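Local structure of N-acetyl-beta-D glucosaminidase (Rhizomucor miehei CAU432, 4ZM6) at residues P212-L217 / R257-K262; W129-V134 / S227-H232. The protein probably hydrolyses beta-N-acetylglucosaminides through its glycoside hydrolase family 3 part and acetylates glucosamine through a GCN5-related region that binds acetyl-CoA. All coordinates share one frame; numbering follows the deposited sequence.

The two contacts lie on either face of one strand, 227-230, in the glycoside hydrolase family 3 domain, and their centres are 14 Å apart. Contact 2 uses S227 and M229 on the inner face; contact 1 joins the helices that precede and follow this strand, whose V228 points outward between them. V228 CG2 is 4.0 Å from L217 CD2 and also packs on Y261, so the hydrophobic layer of contact 1 continues directly into the strand. The hydroxyl of Y261 lies against the backbone of S227. Neither contact belongs to the acetyl-CoA pocket, which is formed by residues between 520 and 676.

Contact 1 (P212-L217 / R257-K262); sequences PFKKAL and RRFGYK
K214 is the first residue of 212-217 to meet the other segment, and it does so with the aliphatic base of its chain. Its CG lies 3.9 Å from CE1 of F259, on the outer half of the phenyl ring, and the two side chains cross at roughly a right angle. With CG anti to the backbone N (chi1 -171°) and the chain extended beyond it, the methylenes pass the ring while the ammonium group runs on away from F259.

One helical turn later L217 makes the main hydrophobic contact, dividing its two methyls between two aromatic residues. CD1 packs at 3.8 Å on CB of F259, beside the root of the ring, whereas CD2 approaches CD1 of Y261, obliquely to the ring. Helices 211-217 and 251-258 flank strand 227-230 in a run of beta-alpha units of the TIM-barrel-like domain, and L217 and Y261 both rest on V228 of that strand. Between the two aromatic residues, G260 leaves the helix with positive phi; the backbone turns there, and F259 and Y261 can each face L217. The phenol of Y261 extends toward P225, making a weak hydrogen bond to its carbonyl. R258 pairs with D206 and with D542 of the second subunit, and K262 with D548 of that subunit.

Contact 2 (W129-V134 / S227-H232); sequences WNLAPV and SVMVGH
W129 and S227 meet where the indole presents its edge to the serine: OG lies near the ring plane, 3.5 Å from CZ2. Each segment begins on a parallel strand of the TIM-barrel-like domain, 129-130 and 227-230, the first only weakly bonded, but the two are not sheet neighbours. Residues 175-181 run between them, hydrogen-bonded through A175, S177 and K179 to the backbone of N130, A132 and P133, while strand 178-181 pairs with 227-230 on its other edge. The contact is therefore made by side chains reaching across the intervening segment 175-181, inside the barrel.

The closer part is the W129-S227 end, which is also tied by polar groups. OG of S227 is 3.9 Å from NE1 of W129 without bonding to it; instead, both atoms hydrogen-bond to the hydroxyl of S177, and S227 OG has a further partner in the carbonyl of T176. One residue just ahead of strand 178-181 thus ties both sides, and F76 meets the indole edge-to-face.

The L131-M229 part is looser and wholly apolar, though just as buried. Here CA of L131 and CA of M229 are 8.3 Å apart, and L131 is the centre of an inverse gamma turn. Beyond it the segments separate: A132 turns its CB away, P133, which follows a cis peptide bond, packs on Q165 and V166 of helix 155-171, and the carbonyl O of G231 is hydrogen-bonded by the hydroxyls of S244 and S245. M229 also packs on K179 and I266. Its chain leaves the strand extended and then bends at the sulfur (chi3 -73°), bringing the terminal methyl CE to within 4.0 Å of CD2 of L131.

Contact 1 (P212-L217 / R257-K262)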
# COMPACT_ATOMS: atom_id res chain seq x y z
N PRO A 212 2.04 1.17 -12.11
CA PRO A 212 0.81 1.74 -12.68
C PRO A 212 -0.05 0.72 -13.45
O PRO A 212 -1.29 0.83 -13.43
CB PRO A 212 1.33 2.85 -13.61
CG PRO A 212 2.74 2.49 -13.89
CD PRO A 212 3.25 1.79 -12.67
N PHE A 213 0.58 -0.25 -14.12
CA PHE A 213 -0.14 -1.31 -14.82
C PHE A 213 -0.91 -2.20 -13.84
O PHE A 213 -2.07 -2.53 -14.07
CB PHE A 213 0.81 -2.18 -15.66
CG PHE A 213 1.35 -1.48 -16.88
CD1 PHE A 213 0.60 -1.42 -18.04
CD2 PHE A 213 2.60 -0.88 -16.86
CE1 PHE A 213 1.09 -0.78 -19.17
CE2 PHE A 213 3.09 -0.24 -17.98
CZ PHE A 213 2.34 -0.19 -19.13
N LYS A 214 -0.25 -2.57 -12.75
CA LYS A 214 -0.88 -3.39 -11.73
C LYS A 214 -2.11 -2.69 -11.17
O LYS A 214 -3.17 -3.29 -11.03
CB LYS A 214 0.09 -3.70 -10.59
CG LYS A 214 -0.45 -4.73 -9.61
CD LYS A 214 0.19 -4.62 -8.23
CE LYS A 214 -0.40 -5.64 -7.28
NZ LYS A 214 0.56 -6.02 -6.21
N LYS A 215 -1.95 -1.41 -10.86
CA LYS A 215 -3.02 -0.64 -10.25
C LYS A 215 -4.23 -0.50 -11.18
O LYS A 215 -5.37 -0.55 -10.73
CB LYS A 215 -2.51 0.73 -9.80
CG LYS A 215 -3.51 1.54 -8.98
CD LYS A 215 -2.84 2.33 -7.87
CE LYS A 215 -3.70 3.50 -7.39
NZ LYS A 215 -3.53 4.74 -8.21
N ALA A 216 -3.97 -0.35 -12.48
CA ALA A 216 -5.04 -0.25 -13.47
C ALA A 216 -5.80 -1.56 -13.58
O ALA A 216 -7.03 -1.58 -13.52
CB ALA A 216 -4.47 0.16 -14.82
N LEU A 217 -5.06 -2.66 -13.73
CA LEU A 217 -5.67 -3.99 -13.84
C LEU A 217 -6.54 -4.34 -12.62
O LEU A 217 -7.57 -5.00 -12.76
CB LEU A 217 -4.60 -5.07 -14.03
CG LEU A 217 -3.73 -4.99 -15.29
CD1 LEU A 217 -2.82 -6.21 -15.38
CD2 LEU A 217 -4.58 -4.84 -16.54
N ARG A 257 -1.02 -14.87 -17.38
CA ARG A 257 -0.93 -15.80 -16.26
C ARG A 257 -0.73 -15.09 -14.91
O ARG A 257 -1.64 -15.07 -14.09
CB ARG A 257 0.16 -16.86 -16.51
CG ARG A 257 0.43 -17.79 -15.34
CD ARG A 257 0.74 -19.22 -15.75
NE ARG A 257 1.62 -19.31 -16.92
CZ ARG A 257 1.31 -19.91 -18.08
NH1 ARG A 257 0.13 -20.50 -18.26
NH2 ARG A 257 2.20 -19.92 -19.07
N ARG A 258 0.45 -14.52 -14.69
CA ARG A 258 0.77 -13.85 -13.41
C ARG A 258 -0.29 -12.82 -13.00
O ARG A 258 -0.91 -12.97 -11.95
CB ARG A 258 2.15 -13.18 -13.49
CG ARG A 258 2.43 -12.14 -12.41
CD ARG A 258 3.63 -12.48 -11.55
NE ARG A 258 3.79 -11.57 -10.41
CZ ARG A 258 4.25 -10.32 -10.48
NH1 ARG A 258 4.59 -9.77 -11.64
NH2 ARG A 258 4.35 -9.60 -9.37
N PHE A 259 -0.48 -11.79 -13.81
CA PHE A 259 -1.44 -10.73 -13.49
C PHE A 259 -2.89 -11.16 -13.66
O PHE A 259 -3.79 -10.53 -13.09
CB PHE A 259 -1.16 -9.46 -14.31
CG PHE A 259 0.01 -8.67 -13.80
CD1 PHE A 259 -0.01 -8.12 -12.52
CD2 PHE A 259 1.13 -8.47 -14.60
CE1 PHE A 259 1.07 -7.39 -12.05
CE2 PHE A 259 2.21 -7.74 -14.12
CZ PHE A 259 2.18 -7.20 -12.85
N GLY A 260 -3.14 -12.22 -14.43
CA GLY A 260 -4.49 -12.75 -14.58
C GLY A 260 -5.42 -11.84 -15.36
O GLY A 260 -6.62 -11.81 -15.09
N TYR A 261 -4.87 -11.11 -16.32
CA TYR A 261 -5.65 -10.15 -17.10
C TYR A 261 -6.55 -10.89 -18.09
O TYR A 261 -6.08 -11.72 -18.87
CB TYR A 261 -4.72 -9.17 -17.84
CG TYR A 261 -5.44 -8.09 -18.62
CD1 TYR A 261 -6.36 -7.25 -18.00
CD2 TYR A 261 -5.20 -7.90 -19.98
CE1 TYR A 261 -7.02 -6.26 -18.72
CE2 TYR A 261 -5.85 -6.91 -20.70
CZ TYR A 261 -6.76 -6.09 -20.06
OH TYR A 261 -7.42 -5.12 -20.77
N LYS A 262 -7.85 -10.57 -18.05
CA LYS A 262 -8.85 -11.24 -18.89
C LYS A 262 -9.20 -10.46 -20.16
O LYS A 262 -9.90 -10.99 -21.02
CB LYS A 262 -10.13 -11.46 -18.10
CG LYS A 262 -9.96 -12.21 -16.78
CD LYS A 262 -9.32 -13.58 -16.98
CE LYS A 262 -9.58 -14.48 -15.78
NZ LYS A 262 -9.25 -13.82 -14.48

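Contact 2 (W129-V134 / S227-H232)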
# COMPACT_ATOMS: atom_id res chain seq x y z
N TRP A 129 -12.19 4.31 -29.92
CA TRP A 129 -11.08 3.61 -29.29
C TRP A 129 -9.86 4.52 -29.28
O TRP A 129 -9.20 4.70 -30.30
CB TRP A 129 -10.73 2.30 -30.02
CG TRP A 129 -9.76 1.41 -29.28
CD1 TRP A 129 -8.89 1.77 -28.28
CD2 TRP A 129 -9.53 0.01 -29.51
NE1 TRP A 129 -8.17 0.68 -27.87
CE2 TRP A 129 -8.54 -0.41 -28.61
CE3 TRP A 129 -10.09 -0.92 -30.39
CZ2 TRP A 129 -8.08 -1.72 -28.57
CZ3 TRP A 129 -9.63 -2.23 -30.35
CH2 TRP A 129 -8.63 -2.61 -29.44
N ASN A 130 -9.56 5.11 -28.13
CA ASN A 130 -8.36 5.90 -27.99
C ASN A 130 -7.23 5.01 -27.46
O ASN A 130 -7.36 4.37 -26.42
CB ASN A 130 -8.60 7.08 -27.05
CG ASN A 130 -7.48 8.10 -27.09
OD1 ASN A 130 -6.47 7.92 -27.79
ND2 ASN A 130 -7.64 9.18 -26.33
N LEU A 131 -6.12 4.97 -28.20
CA LEU A 131 -4.95 4.20 -27.79
C LEU A 131 -4.21 5.01 -26.73
O LEU A 131 -3.24 5.72 -27.01
CB LEU A 131 -4.04 3.90 -28.99
CG LEU A 131 -4.71 3.16 -30.15
CD1 LEU A 131 -3.77 3.12 -31.35
CD2 LEU A 131 -5.12 1.75 -29.73
N ALA A 132 -4.72 4.92 -25.51
CA ALA A 132 -4.25 5.73 -24.40
C ALA A 132 -4.89 5.18 -23.13
O ALA A 132 -5.86 4.42 -23.20
CB ALA A 132 -4.64 7.19 -24.62
N PRO A 133 -4.37 5.56 -21.95
CA PRO A 133 -3.26 6.47 -21.72
C PRO A 133 -1.92 5.77 -21.68
O PRO A 133 -1.85 4.55 -21.67
CB PRO A 133 -3.59 7.03 -20.34
CG PRO A 133 -4.19 5.86 -19.63
CD PRO A 133 -4.90 5.04 -20.68
N VAL A 134 -0.87 6.58 -21.65
CA VAL A 134 0.49 6.10 -21.45
C VAL A 134 0.71 5.94 -19.94
O VAL A 134 0.49 6.88 -19.18
CB VAL A 134 1.50 7.10 -22.05
CG1 VAL A 134 2.93 6.74 -21.68
CG2 VAL A 134 1.34 7.15 -23.56
N SER A 227 -8.33 -2.76 -22.75
CA SER A 227 -7.23 -3.41 -23.45
C SER A 227 -5.87 -2.96 -22.91
O SER A 227 -5.75 -1.93 -22.24
CB SER A 227 -7.30 -3.14 -24.95
OG SER A 227 -6.71 -1.90 -25.30
N VAL A 228 -4.84 -3.76 -23.19
CA VAL A 228 -3.47 -3.46 -22.82
C VAL A 228 -2.57 -3.59 -24.05
O VAL A 228 -2.66 -4.58 -24.77
CB VAL A 228 -2.96 -4.43 -21.73
CG1 VAL A 228 -1.49 -4.20 -21.42
CG2 VAL A 228 -3.80 -4.29 -20.46
N MET A 229 -1.71 -2.60 -24.28
CA MET A 229 -0.80 -2.64 -25.41
C MET A 229 0.63 -2.99 -24.98
O MET A 229 1.17 -2.42 -24.03
CB MET A 229 -0.79 -1.29 -26.13
CG MET A 229 -0.02 -1.30 -27.45
SD MET A 229 0.22 0.35 -28.11
CE MET A 229 -1.44 0.71 -28.68
N VAL A 230 1.22 -3.94 -25.69
CA VAL A 230 2.59 -4.37 -25.42
C VAL A 230 3.53 -3.69 -26.42
O VAL A 230 3.49 -3.97 -27.62
CB VAL A 230 2.71 -5.90 -25.55
CG1 VAL A 230 4.09 -6.36 -25.12
CG2 VAL A 230 1.63 -6.57 -24.71
N GLY A 231 4.38 -2.80 -25.92
CA GLY A 231 5.37 -2.15 -26.77
C GLY A 231 6.47 -3.09 -27.21
O GLY A 231 6.43 -4.30 -26.91
N HIS A 232 7.46 -2.54 -27.91
CA HIS A 232 8.58 -3.32 -28.42
C HIS A 232 9.85 -2.97 -27.65
O HIS A 232 10.47 -1.94 -27.91
CB HIS A 232 8.79 -3.06 -29.91
CG HIS A 232 7.52 -3.07 -30.71
ND1 HIS A 232 6.80 -4.22 -30.93
CD2 HIS A 232 6.86 -2.07 -31.33
CE1 HIS A 232 5.73 -3.93 -31.66
NE2 HIS A 232 5.75 -2.63 -31.92